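Local structure of putative uncharacterized protein (Xanthomonas oryzae pv. oryzae, 4KL0) at residues A237-E240 / G241-R244; G250-L253 / R254-K258; M339-E342 / G343-P346. The protein binds calcium and may hydrolyse N-glycosyl bonds of nucleosides, although its role as a bacterial effector is not established. One frame throughout, in Å; residues are numbered along the deposited sequence.

Contact 1 (A237-E240 / G241-R244); sequences AFYE and GIAR
Ile242 packs back along helix 236-243 against Phe238, one turn earlier, and its side chain can be followed atom by atom. CB lies 4.0 Å from Phe238 O. From there the chain forks: CG2 turns to Phe238 O, while CG1, set between the backbone N and the carbonyl carbon at chi1 57°, rides over the carbonyl oxygens of the preceding turn and comes within 3.4 Å of Tyr239 O. The extended second torsion then carries CD1 out to the two aromatic rings, obliquely to both: it is 4.0 Å from Phe238 CE2 and 4.4 Å from Tyr239 CD1. The rings also meet each other, Phe238 CD2 standing over the centre of one face of Tyr239, so that methyl and rings form one apolar cluster. Leu253 and Ala369 add to it at Ile242, and Val44 touches both rings.

The backbone beneath is less regular. Gly241 N binds Ala237 O at 2.7 Å, but the next two i to i+4 bonds, Ile242 N to Phe238 O and Ala243 N to Tyr239 O, are weak. Ala243 N also reaches Glu240 O at 3.2 Å, from above the carbonyl plane, an i to i+3 bond of the 3-10 kind. Arg244 has Gly241 CA over one guanidinium face, toward the rim. Glu240 OE1 forms a salt bridge with Arg254 NH1, and OE2 a hydrogen bond with Trp308 NE1. The chemistry implies an amphipathic last turn, its apolar side packed among helices 41-54, 248-269 and 358-372, its polar flank tied to helix 248-269, and its backbone bonding slackening as the helix runs out.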
loop_
_atom_site.group_PDB
_atom_site.type_symbol
_atom_site.label_atom_id
_atom_site.label_comp_id
_atom_site.label_asym_id
_atom_site.label_seq_id
_atom_site.Cartn_x
_atom_site.Cartn_y
_atom_site.Cartn_z
ATOM N N ALA A 237 -9.578 -15.464 7.622
ATOM C CA ALA A 237 -10.303 -16.087 6.520
ATOM C C ALA A 237 -10.014 -15.343 5.230
ATOM O O ALA A 237 -10.131 -15.956 4.125
ATOM C CB ALA A 237 -11.826 -16.128 6.803
ATOM N N PHE A 238 -9.690 -14.048 5.353
ATOM C CA PHE A 238 -9.281 -13.239 4.174
ATOM C C PHE A 238 -8.106 -13.911 3.468
ATOM O O PHE A 238 -8.161 -14.123 2.248
ATOM C CB PHE A 238 -9.003 -11.755 4.505
ATOM C CG PHE A 238 -8.373 -10.982 3.348
ATOM C CD1 PHE A 238 -9.181 -10.360 2.398
ATOM C CD2 PHE A 238 -6.990 -10.914 3.218
ATOM C CE1 PHE A 238 -8.615 -9.672 1.334
ATOM C CE2 PHE A 238 -6.421 -10.232 2.190
ATOM C CZ PHE A 238 -7.243 -9.597 1.229
ATOM N N TYR A 239 -7.076 -14.294 4.229
ATOM C CA TYR A 239 -5.866 -14.911 3.688
ATOM C C TYR A 239 -6.106 -16.374 3.331
ATOM O O TYR A 239 -5.509 -16.896 2.394
ATOM C CB TYR A 239 -4.723 -14.814 4.702
ATOM C CG TYR A 239 -4.217 -13.354 4.807
ATOM C CD1 TYR A 239 -3.325 -12.881 3.877
ATOM C CD2 TYR A 239 -4.656 -12.478 5.815
ATOM C CE1 TYR A 239 -2.861 -11.600 3.906
ATOM C CE2 TYR A 239 -4.202 -11.160 5.860
ATOM C CZ TYR A 239 -3.310 -10.738 4.862
ATOM O OH TYR A 239 -2.793 -9.487 4.828
ATOM N N GLU A 240 -6.965 -17.060 4.106
ATOM C CA GLU A 240 -7.213 -18.456 3.798
ATOM C C GLU A 240 -8.047 -18.550 2.536
ATOM O O GLU A 240 -7.739 -19.357 1.694
ATOM C CB GLU A 240 -7.869 -19.212 4.970
ATOM C CG GLU A 240 -6.971 -19.289 6.261
ATOM C CD GLU A 240 -5.784 -20.238 6.194
ATOM O OE1 GLU A 240 -5.573 -20.931 5.171
ATOM O OE2 GLU A 240 -5.017 -20.307 7.184
ATOM N N GLY A 241 -9.007 -17.645 2.390
ATOM C CA GLY A 241 -9.798 -17.513 1.157
ATOM C C GLY A 241 -9.000 -17.330 -0.112
ATOM O O GLY A 241 -9.309 -17.904 -1.155
ATOM N N ILE A 242 -7.939 -16.532 -0.040
ATOM C CA ILE A 242 -7.181 -16.261 -1.258
ATOM C C ILE A 242 -6.135 -17.322 -1.561
ATOM O O ILE A 242 -5.628 -17.394 -2.680
ATOM C CB ILE A 242 -6.512 -14.834 -1.296
ATOM C CG1 ILE A 242 -5.583 -14.597 -0.099
ATOM C CG2 ILE A 242 -7.589 -13.757 -1.320
ATOM C CD1 ILE A 242 -5.018 -13.177 -0.158
ATOM N N ALA A 243 -5.807 -18.152 -0.580
ATOM C CA ALA A 243 -4.850 -19.203 -0.804
ATOM C C ALA A 243 -5.549 -20.512 -1.240
ATOM O O ALA A 243 -4.891 -21.436 -1.707
ATOM C CB ALA A 243 -4.027 -19.409 0.432
ATOM N N ARG A 244 -6.871 -20.512 -1.161
ATOM C CA ARG A 244 -7.651 -21.762 -1.226
ATOM C C ARG A 244 -7.387 -22.553 -2.512
ATOM O O ARG A 244 -7.276 -23.783 -2.496
ATOM C CB ARG A 244 -9.152 -21.449 -1.049
ATOM C CG ARG A 244 -10.090 -22.662 -0.816
ATOM C CD ARG A 244 -11.458 -22.172 -0.274
ATOM N NE ARG A 244 -11.385 -21.655 1.094
ATOM C CZ ARG A 244 -11.933 -20.502 1.497
ATOM N NH1 ARG A 244 -12.575 -19.706 0.636
ATOM N NH2 ARG A 244 -11.818 -20.113 2.758
#

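Contact 2 (G250-L253 / R254-K258); sequences GEYL and RDVQK
One face of the Tyr252 ring is covered by Val256: Val256 CG1 lies 3.3 Å from Tyr252 CE2, and CG2 sits higher, toward the rim. With CG of Tyr252 anti to its own N (chi1 161°), the ring leans along the helix over the residue one turn later. The phenol OH bonds to Asn37 OD1, which anchors the far end of the ring; the Tyr252 side chain is about 7 Å from that of calcium ligand Asp42. The other flat group, the guanidinium of Arg254, has Asp255 CG at its edge. A salt bridge joins Arg254 NE to Asp255 OD1 at 2.5 Å; the oxygen is met on its anti side, 31° out of the carboxylate plane. Bends at chi2 and chi3 fold the arginine back to this neighbour, while NH1 is held from helix 236-243.

All this hangs on a regular alpha-helical stretch of helix 248-269, with successive i to i+4 bonds from Arg254 N to Gly250 O through Gln257 N to Leu253 O; Val256 N to Tyr252 O is 2.8 Å. Val256 CG2 also presses on Leu253 O, 3.2 Å away. Leu253 itself turns to helices 41-54 and 236-243, meeting Val43, Val44 and Thr47 on the first and Tyr239 on the second.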
loop_
_atom_site.group_PDB
_atom_site.type_symbol
_atom_site.label_atom_id
_atom_site.label_comp_id
_atom_site.label_asym_id
_atom_site.label_seq_id
_atom_site.Cartn_x
_atom_site.Cartn_y
_atom_site.Cartn_z
ATOM N N GLY A 250 -1.629 -15.844 -3.782
ATOM C CA GLY A 250 -2.466 -16.099 -2.614
ATOM C C GLY A 250 -1.788 -16.915 -1.503
ATOM O O GLY A 250 -1.930 -16.581 -0.326
ATOM N N GLU A 251 -1.055 -17.977 -1.872
ATOM C CA GLU A 251 -0.349 -18.780 -0.888
ATOM C C GLU A 251 0.784 -17.941 -0.270
ATOM O O GLU A 251 1.019 -18.007 0.930
ATOM C CB GLU A 251 0.263 -20.042 -1.525
ATOM C CG GLU A 251 -0.814 -21.031 -2.047
ATOM C CD GLU A 251 -0.202 -22.237 -2.744
ATOM O OE1 GLU A 251 0.952 -22.106 -3.235
ATOM O OE2 GLU A 251 -0.867 -23.327 -2.777
ATOM N N TYR A 252 1.504 -17.186 -1.087
ATOM C CA TYR A 252 2.497 -16.255 -0.501
ATOM C C TYR A 252 1.868 -15.351 0.566
ATOM O O TYR A 252 2.431 -15.203 1.673
ATOM C CB TYR A 252 3.179 -15.413 -1.589
ATOM C CG TYR A 252 3.864 -14.135 -1.113
ATOM C CD1 TYR A 252 3.179 -12.910 -1.165
ATOM C CD2 TYR A 252 5.121 -14.165 -0.533
ATOM C CE1 TYR A 252 3.768 -11.742 -0.717
ATOM C CE2 TYR A 252 5.727 -12.998 -0.089
ATOM C CZ TYR A 252 5.034 -11.796 -0.159
ATOM O OH TYR A 252 5.628 -10.636 0.304
ATOM N N LEU A 253 0.725 -14.731 0.253
ATOM C CA LEU A 253 0.150 -13.773 1.206
ATOM C C LEU A 253 -0.262 -14.485 2.481
ATOM O O LEU A 253 -0.003 -14.015 3.583
ATOM C CB LEU A 253 -1.073 -13.053 0.642
ATOM C CG LEU A 253 -0.665 -12.024 -0.426
ATOM C CD1 LEU A 253 -1.916 -11.546 -1.174
ATOM C CD2 LEU A 253 0.103 -10.844 0.256
ATOM N N ARG A 254 -0.953 -15.630 2.356
ATOM C CA ARG A 254 -1.348 -16.308 3.569
ATOM C C ARG A 254 -0.117 -16.743 4.381
ATOM O O ARG A 254 -0.091 -16.562 5.590
ATOM C CB ARG A 254 -2.256 -17.496 3.192
ATOM C CG ARG A 254 -2.756 -18.297 4.437
ATOM C CD ARG A 254 -1.804 -19.427 4.902
ATOM N NE ARG A 254 -1.148 -20.160 3.811
ATOM C CZ ARG A 254 -1.721 -21.132 3.112
ATOM N NH1 ARG A 254 -2.962 -21.478 3.394
ATOM N NH2 ARG A 254 -1.065 -21.731 2.114
ATOM N N ASP A 255 0.899 -17.276 3.706
ATOM C CA ASP A 255 2.087 -17.764 4.412
ATOM C C ASP A 255 2.844 -16.603 5.074
ATOM O O ASP A 255 3.250 -16.718 6.243
ATOM C CB ASP A 255 3.022 -18.541 3.498
ATOM C CG ASP A 255 2.431 -19.882 3.055
ATOM O OD1 ASP A 255 1.379 -20.291 3.609
ATOM O OD2 ASP A 255 3.049 -20.487 2.149
ATOM N N VAL A 256 2.984 -15.476 4.382
ATOM C CA VAL A 256 3.690 -14.363 5.050
ATOM C C VAL A 256 2.914 -13.818 6.261
ATOM O O VAL A 256 3.497 -13.489 7.322
ATOM C CB VAL A 256 4.068 -13.210 4.053
ATOM C CG1 VAL A 256 4.968 -13.727 3.055
ATOM C CG2 VAL A 256 2.883 -12.616 3.460
ATOM N N GLN A 257 1.600 -13.694 6.133
ATOM C CA GLN A 257 0.854 -13.177 7.267
ATOM C C GLN A 257 0.879 -14.181 8.418
ATOM O O GLN A 257 1.101 -13.837 9.583
ATOM C CB GLN A 257 -0.564 -12.807 6.883
ATOM C CG GLN A 257 -1.389 -12.421 8.094
ATOM C CD GLN A 257 -0.986 -11.113 8.713
ATOM O OE1 GLN A 257 -1.462 -10.040 8.300
ATOM N NE2 GLN A 257 -0.080 -11.177 9.682
ATOM N N LYS A 258 0.673 -15.449 8.086
ATOM C CA LYS A 258 0.611 -16.419 9.176
ATOM C C LYS A 258 1.991 -16.526 9.846
ATOM O O LYS A 258 2.046 -16.539 11.072
ATOM C CB LYS A 258 0.040 -17.754 8.650
ATOM C CG LYS A 258 -0.139 -18.817 9.693
ATOM C CD LYS A 258 -0.735 -20.031 9.018
ATOM C CE LYS A 258 -0.719 -21.176 9.993
ATOM N NZ LYS A 258 -1.024 -22.439 9.243
#

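Contact 3 (M339-E342 / G343-P346); sequences MHRE and GASP
His340 and Pro346 meet across this hairpin loop through a CH-pi contact. Pro346 CA stands 3.5 Å from the centroid of the His340 imidazole ring and only 4° off its normal, directed at the middle of one face. The ring comes to lie there because CG of His340 is placed between its backbone N and carbonyl carbon (chi1 53°), which swings the imidazole across the loop. Pro346 CB continues the contact toward His340 CE1, at 4.1 Å. A second flat group is covered more lightly: Ala344 CB lies over one face of the Arg341 guanidinium, 3.9 Å from Arg341 NH1.

Close C-H to carbonyl approaches come next. His340 CD2 is 3.2 Å from Ala344 O, and His340 CB lies equally near Ser345 O; both oxygens are seen obliquely from the ring.

The conventional hydrogen bond across the loop is Ala344 N to Arg341 O, 2.8 Å long with an N-H...O angle of 155°. It closes a type II beta turn with Glu342 and Gly343 at its corners. Gly343 has the positive phi usual at the third position of a type II turn, which glycine adopts readily.

The loop joins strand 337-338, at one border of the sheet, to its antiparallel partner 347-350. Ahead of the turn, Met339 shares backbone hydrogen bonding with Val347, and after it Pro346 is bonded through its backbone to Leu221, at the start of the parallel strand 221-224 on the other side of strand 347-350.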
loop_
_atom_site.group_PDB
_atom_site.type_symbol
_atom_site.label_atom_id
_atom_site.label_comp_id
_atom_site.label_asym_id
_atom_site.label_seq_id
_atom_site.Cartn_x
_atom_site.Cartn_y
_atom_site.Cartn_z
ATOM N N MET A 339 -8.536 19.081 5.929
ATOM C CA MET A 339 -7.627 19.581 6.977
ATOM C C MET A 339 -6.913 20.887 6.631
ATOM O O MET A 339 -6.284 21.512 7.499
ATOM C CB MET A 339 -6.571 18.519 7.331
ATOM C CG MET A 339 -7.072 17.431 8.226
ATOM S SD MET A 339 -7.553 18.043 9.875
ATOM C CE MET A 339 -8.926 17.055 9.947
ATOM N N HIS A 340 -6.965 21.302 5.369
ATOM C CA HIS A 340 -6.225 22.468 4.946
ATOM C C HIS A 340 -6.946 23.731 5.422
ATOM O O HIS A 340 -8.124 23.660 5.823
ATOM C CB HIS A 340 -6.073 22.486 3.429
ATOM C CG HIS A 340 -7.372 22.339 2.689
ATOM N ND1 HIS A 340 -8.164 21.211 2.769
ATOM C CD2 HIS A 340 -8.013 23.190 1.848
ATOM C CE1 HIS A 340 -9.241 21.373 2.017
ATOM N NE2 HIS A 340 -9.173 22.568 1.448
ATOM N N ARG A 341 -6.236 24.855 5.380
ATOM C CA ARG A 341 -6.886 26.140 5.671
ATOM C C ARG A 341 -7.809 26.455 4.520
ATOM O O ARG A 341 -7.435 26.255 3.348
ATOM C CB ARG A 341 -5.885 27.279 5.772
ATOM C CG ARG A 341 -4.829 27.116 6.838
ATOM C CD ARG A 341 -3.988 28.402 6.962
ATOM N NE ARG A 341 -4.032 29.266 5.769
ATOM C CZ ARG A 341 -3.327 29.063 4.647
ATOM N NH1 ARG A 341 -2.542 27.987 4.517
ATOM N NH2 ARG A 341 -3.437 29.916 3.631
ATOM N N GLU A 342 -9.000 26.952 4.865
ATOM C CA GLU A 342 -9.990 27.401 3.887
ATOM C C GLU A 342 -9.307 28.170 2.758
ATOM O O GLU A 342 -8.570 29.132 3.003
ATOM C CB GLU A 342 -11.062 28.258 4.584
ATOM C CG GLU A 342 -10.493 29.412 5.398
ATOM C CD GLU A 342 -11.221 29.627 6.724
ATOM O OE1 GLU A 342 -10.519 29.959 7.725
ATOM O OE2 GLU A 342 -12.485 29.482 6.758
ATOM N N GLY A 343 -9.508 27.687 1.530
ATOM C CA GLY A 343 -8.919 28.285 0.350
ATOM C C GLY A 343 -7.529 27.830 -0.065
ATOM O O GLY A 343 -7.027 28.266 -1.120
ATOM N N ALA A 344 -6.869 26.988 0.744
ATOM C CA ALA A 344 -5.493 26.595 0.404
ATOM C C ALA A 344 -5.513 25.300 -0.396
ATOM O O ALA A 344 -6.590 24.742 -0.626
ATOM C CB ALA A 344 -4.663 26.418 1.670
ATOM N N SER A 345 -4.337 24.835 -0.817
ATOM C CA SER A 345 -4.235 23.524 -1.468
ATOM C C SER A 345 -4.837 22.412 -0.616
ATOM O O SER A 345 -4.573 22.306 0.584
ATOM C CB SER A 345 -2.800 23.200 -1.852
ATOM O OG SER A 345 -2.785 22.151 -2.810
ATOM N N PRO A 346 -5.694 21.578 -1.233
ATOM C CA PRO A 346 -6.473 20.651 -0.425
ATOM C C PRO A 346 -5.643 19.552 0.199
ATOM O O PRO A 346 -4.790 18.978 -0.464
ATOM C CB PRO A 346 -7.464 20.003 -1.416
ATOM C CG PRO A 346 -7.452 20.838 -2.591
ATOM C CD PRO A 346 -6.185 21.682 -2.627
#

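Overall arrangement
Contacts 1 and 2 are largely buried and lie on consecutive helices, 236-243 and 248-269, their centres 9 Å apart. They touch directly: apolar residues of each pack on the other helix, and the salt bridge between Glu240 and Arg254 ties them along a more exposed flank. Their backbones differ, regular in 250-258 but weakening toward the end of 236-243. Contact 3 lies at the surface on the opposite side of the chain's centre, about 41 to 42 Å from the other two between centres. There, with no helix, a beta turn and a CH-pi contact of Pro346 CA with the imidazole replace the aromatic-aliphatic clusters, away from the calcium site.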